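Local coordinates for centrosomal protein of 104 kDa (Homo sapiens, PDB 5LPH), which is required for ciliogenesis and for structural integrity at the ciliary tip, and interacts with tubulin and the kinase Nek1, represented here by its TOG domain, at residues K114-K117 / M118-Q122; H136-E139 / R140-V144. All coordinates share one frame; numbering follows the deposited sequence. Where two conformers were deposited one is given.

Contact 1 of 2, residues K114-K117 / M118-Q122; sequences KLLK and MIITQ
Leu116 and Ile120, one helical turn apart on helix 106-126, lie side by side and point the same way, CD1 of Leu116 meeting CD1 of Ile120 at 3.9 Å. Leu115 and Ile119 make the second apolar pair: they cross at a slant, and the CD1 methyl of Ile119 rests 4.0 Å from CG of Leu115. Both isoleucines send CG1 back along the preceding turn, because CG1 stands beside the backbone N and anti to the carbonyl carbon (chi1 -69° in Ile119). CG1 of Ile119 thereby comes within 3.3 Å of Leu115 O, so the branch packs against the carbonyl oxygen as well as the leucine side chain. Met118, a selenomethionine modelled in two conformers, is close to Leu115 through CE in one of them, so that approach is doubtful.

The backbone is tied by four i-to-i+4 bonds across the two segments. Met118 N donates to Lys114 O, Ile119 N to Leu115 O, Ile120 N to Leu116 O at 3.1 Å, and Thr121 N to Lys117 O at 2.9 Å. The third is nearly straight, with an N-H...O angle of 166°. The helix widens into a pi-type turn over 119-122.

On the polar side, Lys117 runs out extended beyond CG, its CG passing 4.3 Å from OG1 of Thr121. Its NZ forms a salt bridge with Glu166, and its side chain touches Phe163, both on helix 154-169. Leu115, Leu116, Met118, Ile119 and Ile120 are buried, Leu115 against Leu67 and Leu74, Ile119 against Leu90, Ile120 against Met167. Packed on several sides by helices 60-76, 83-100, 131-147 and 154-169, this helix fits the stacked-helix alpha-solenoid of a HEAT-repeat TOG domain.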
loop_
_atom_site.group_PDB
_atom_site.type_symbol
_atom_site.label_atom_id
_atom_site.label_comp_id
_atom_site.label_asym_id
_atom_site.label_seq_id
_atom_site.Cartn_x
_atom_site.Cartn_y
_atom_site.Cartn_z
ATOM N N LYS A 114 -1.969 -4.681 -12.932
ATOM C CA LYS A 114 -1.255 -5.563 -13.859
ATOM C C LYS A 114 0.017 -4.889 -14.402
ATOM O O LYS A 114 1.083 -5.504 -14.443
ATOM C CB LYS A 114 -2.195 -5.957 -15.003
ATOM C CG LYS A 114 -1.599 -6.841 -16.085
ATOM C CD LYS A 114 -2.591 -7.029 -17.227
ATOM C CE LYS A 114 -1.944 -7.681 -18.442
ATOM N NZ LYS A 114 -1.643 -9.118 -18.198
ATOM N N LEU A 115 -0.106 -3.628 -14.809
ATOM C CA LEU A 115 1.037 -2.836 -15.266
ATOM C C LEU A 115 2.073 -2.651 -14.147
ATOM O O LEU A 115 3.269 -2.810 -14.375
ATOM C CB LEU A 115 0.563 -1.468 -15.779
ATOM C CG LEU A 115 1.610 -0.450 -16.245
ATOM C CD1 LEU A 115 2.516 -1.042 -17.307
ATOM C CD2 LEU A 115 0.940 0.807 -16.778
ATOM N N LEU A 116 1.605 -2.307 -12.949
ATOM C CA LEU A 116 2.486 -2.082 -11.801
ATOM C C LEU A 116 3.269 -3.340 -11.461
ATOM O O LEU A 116 4.483 -3.277 -11.270
ATOM C CB LEU A 116 1.683 -1.617 -10.578
ATOM C CG LEU A 116 2.461 -1.209 -9.321
ATOM C CD1 LEU A 116 3.589 -0.232 -9.622
ATOM C CD2 LEU A 116 1.511 -0.620 -8.288
ATOM N N LYS A 117 2.573 -4.473 -11.411
ATOM C CA LYS A 117 3.212 -5.761 -11.156
ATOM C C LYS A 117 4.272 -6.107 -12.213
ATOM O O LYS A 117 5.351 -6.586 -11.870
ATOM C CB LYS A 117 2.173 -6.883 -11.040
ATOM C CG LYS A 117 2.782 -8.272 -10.910
ATOM C CD LYS A 117 1.801 -9.298 -10.378
ATOM C CE LYS A 117 2.427 -10.686 -10.409
ATOM N NZ LYS A 117 1.470 -11.742 -9.988
HETATM N N MSE A 118 3.973 -5.849 -13.484
HETATM C CA MSE A 118 4.925 -6.113 -14.574
HETATM C C MSE A 118 6.163 -5.259 -14.431
HETATM O O MSE A 118 7.269 -5.725 -14.682
HETATM C CB MSE A 118 4.276 -5.885 -15.942
HETATM C CG MSE A 118 5.251 -6.127 -17.106
HETATM SE SE MSE A 118 6.164 -4.429 -17.541
HETATM C CE MSE A 118 4.536 -3.728 -18.377
ATOM N N ILE A 119 5.993 -3.991 -14.050
ATOM C CA ILE A 119 7.131 -3.073 -13.878
ATOM C C ILE A 119 8.077 -3.549 -12.762
ATOM O O ILE A 119 9.291 -3.596 -12.956
ATOM C CB ILE A 119 6.670 -1.615 -13.610
ATOM C CG1 ILE A 119 6.028 -1.023 -14.869
ATOM C CG2 ILE A 119 7.843 -0.729 -13.201
ATOM C CD1 ILE A 119 5.152 0.182 -14.607
ATOM N N ILE A 120 7.517 -3.892 -11.604
ATOM C CA ILE A 120 8.320 -4.319 -10.453
ATOM C C ILE A 120 8.945 -5.708 -10.664
ATOM O O ILE A 120 10.114 -5.899 -10.357
ATOM C CB ILE A 120 7.501 -4.284 -9.137
ATOM C CG1 ILE A 120 7.088 -2.845 -8.803
ATOM C CG2 ILE A 120 8.304 -4.881 -7.978
ATOM C CD1 ILE A 120 5.942 -2.738 -7.817
ATOM N N THR A 121 8.164 -6.652 -11.189
ATOM C CA THR A 121 8.531 -8.079 -11.239
ATOM C C THR A 121 9.204 -8.545 -12.539
ATOM O O THR A 121 9.867 -9.583 -12.540
ATOM C CB THR A 121 7.245 -8.918 -10.938
ATOM O OG1 THR A 121 6.820 -8.628 -9.603
ATOM C CG2 THR A 121 7.368 -10.458 -11.096
ATOM N N GLN A 122 9.044 -7.801 -13.633
ATOM C CA GLN A 122 9.576 -8.224 -14.940
ATOM C C GLN A 122 10.528 -7.211 -15.581
ATOM O O GLN A 122 11.632 -7.574 -15.975
ATOM C CB GLN A 122 8.427 -8.550 -15.899
ATOM C CG GLN A 122 7.400 -9.519 -15.322
ATOM C CD GLN A 122 6.412 -10.019 -16.361
ATOM O OE1 GLN A 122 5.215 -9.715 -16.299
ATOM N NE2 GLN A 122 6.910 -10.776 -17.334
#

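Contact 2 of 2, residues H136-E139 / R140-V144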
loop_
_atom_site.group_PDB
_atom_site.type_symbol
_atom_site.label_atom_id
_atom_site.label_comp_id
_atom_site.label_asym_id
_atom_site.label_seq_id
_atom_site.Cartn_x
_atom_site.Cartn_y
_atom_site.Cartn_z
ATOM N N HIS A 136 11.071 3.547 -5.877
ATOM C CA HIS A 136 10.252 4.594 -6.496
ATOM C C HIS A 136 8.840 4.091 -6.879
ATOM O O HIS A 136 7.852 4.757 -6.581
ATOM C CB HIS A 136 10.967 5.199 -7.710
ATOM C CG HIS A 136 10.199 6.300 -8.368
ATOM N ND1 HIS A 136 10.181 7.591 -7.886
ATOM C CD2 HIS A 136 9.402 6.293 -9.461
ATOM C CE1 HIS A 136 9.413 8.337 -8.661
ATOM N NE2 HIS A 136 8.931 7.572 -9.624
ATOM N N CYS A 137 8.760 2.919 -7.509
ATOM C CA CYS A 137 7.471 2.297 -7.840
ATOM C C CYS A 137 6.598 2.107 -6.609
ATOM O O CYS A 137 5.417 2.460 -6.602
ATOM C CB CYS A 137 7.675 0.940 -8.508
ATOM S SG CYS A 137 8.481 1.029 -10.117
ATOM N N VAL A 138 7.209 1.567 -5.560
ATOM C CA VAL A 138 6.506 1.273 -4.321
ATOM C C VAL A 138 6.043 2.554 -3.612
ATOM O O VAL A 138 4.873 2.655 -3.235
ATOM C CB VAL A 138 7.379 0.389 -3.401
ATOM C CG1 VAL A 138 6.778 0.270 -2.011
ATOM C CG2 VAL A 138 7.541 -0.993 -4.016
ATOM N N GLU A 139 6.944 3.522 -3.448
ATOM C CA GLU A 139 6.633 4.762 -2.709
ATOM C C GLU A 139 5.559 5.628 -3.371
ATOM O O GLU A 139 4.784 6.285 -2.682
ATOM C CB GLU A 139 7.901 5.604 -2.480
ATOM C CG GLU A 139 8.915 4.960 -1.541
ATOM C CD GLU A 139 10.304 5.594 -1.598
ATOM O OE1 GLU A 139 10.739 5.991 -2.701
ATOM O OE2 GLU A 139 10.981 5.675 -0.543
ATOM N N ARG A 140 5.527 5.638 -4.700
ATOM C CA ARG A 140 4.538 6.428 -5.444
ATOM C C ARG A 140 3.161 5.781 -5.555
ATOM O O ARG A 140 2.195 6.497 -5.809
ATOM C CB ARG A 140 5.056 6.745 -6.853
ATOM C CG ARG A 140 6.328 7.584 -6.907
ATOM C CD ARG A 140 6.166 8.937 -6.237
ATOM N NE ARG A 140 5.190 9.792 -6.910
ATOM C CZ ARG A 140 4.625 10.882 -6.381
ATOM N NH1 ARG A 140 4.896 11.273 -5.136
ATOM N NH2 ARG A 140 3.768 11.590 -7.106
ATOM N N THR A 141 3.066 4.458 -5.377
ATOM C CA THR A 141 1.810 3.720 -5.583
ATOM C C THR A 141 1.153 3.182 -4.318
ATOM O O THR A 141 -0.074 3.207 -4.227
ATOM C CB THR A 141 1.993 2.547 -6.561
ATOM O OG1 THR A 141 2.955 1.623 -6.045
ATOM C CG2 THR A 141 2.443 3.057 -7.918
ATOM N N ILE A 142 1.937 2.696 -3.351
ATOM C CA ILE A 142 1.347 2.036 -2.171
ATOM C C ILE A 142 0.429 2.951 -1.342
ATOM O O ILE A 142 -0.649 2.511 -0.946
ATOM C CB ILE A 142 2.394 1.280 -1.272
ATOM C CG1 ILE A 142 1.732 0.512 -0.120
ATOM C CG2 ILE A 142 3.371 2.189 -0.546
ATOM C CD1 ILE A 142 0.734 -0.525 -0.535
ATOM N N PRO A 143 0.825 4.224 -1.103
ATOM C CA PRO A 143 -0.076 5.100 -0.335
ATOM C C PRO A 143 -1.426 5.356 -1.022
ATOM O O PRO A 143 -2.454 5.445 -0.352
ATOM C CB PRO A 143 0.721 6.410 -0.207
ATOM C CG PRO A 143 2.133 6.043 -0.503
ATOM C CD PRO A 143 2.025 4.964 -1.535
ATOM N N VAL A 144 -1.409 5.453 -2.347
ATOM C CA VAL A 144 -2.627 5.668 -3.122
ATOM C C VAL A 144 -3.466 4.388 -3.124
ATOM O O VAL A 144 -4.696 4.437 -3.061
ATOM C CB VAL A 144 -2.306 6.099 -4.568
ATOM C CG1 VAL A 144 -3.586 6.356 -5.345
ATOM C CG2 VAL A 144 -1.445 7.358 -4.564
#
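A proline kink in helix 131-147 sets this contact: Pro143 has no N-H to offer Glu139 O, and its CD stands 3.3 Å from that oxygen instead. The N of Val144 also lacks a bond to the turn before. Ahead of the break, Ile142 N still bonds Val138 O at 2.9 Å with an angle of 167°, whereas Thr141 N makes just weak bonds to Cys137 O and Val138 O. The hydroxyl makes up for this: Thr141 OG1 donates to Cys137 O at 2.7 Å, its chi1 of 61° setting it between the backbone N and the carbonyl carbon. A valine in its place would probably cost Cys137 O the hydroxyl bond, with the weak bond from the backbone N as the remaining tie within this turn.

His136 and Arg140 meet in a CH-pi contact. Arg140, bent at chi2 and chi3, lays CG over one face of the His136 ring, 3.8 Å from the centroid, and its guanidinium is tilted 24° from the ring plane. On the apolar side Val138 CG1 and Ile142 CG2 run alongside each other, 4.2 Å apart.

Arg98 NH1, from helix 83-100, bonds Arg140 O near the kink. Val94 of that helix touches Cys137 and Arg140, while Tyr182 of helix 178-183 packs on Ile142 and Pro143.

Contacts 1 and 2 lie on helices 106-126 and 131-147, which follow one another in the chain, and their centres are about 13 Å apart. They meet directly through packing alone: Leu116 CD2 lies 3.5 Å from Thr141 OG1, Ile119 CG2 lies 3.6 Å from Cys137 SG, and Ile120 CG1 lies 3.8 Å from Cys137 CB. Three residues of contact 1 thus face the Cys137-Thr141 step of contact 2, where the hydroxyl tie stands just before the proline kink. Helix 83-100 packs on both, as a common neighbour. Residues 141-144 fall within the first HEAT repeat.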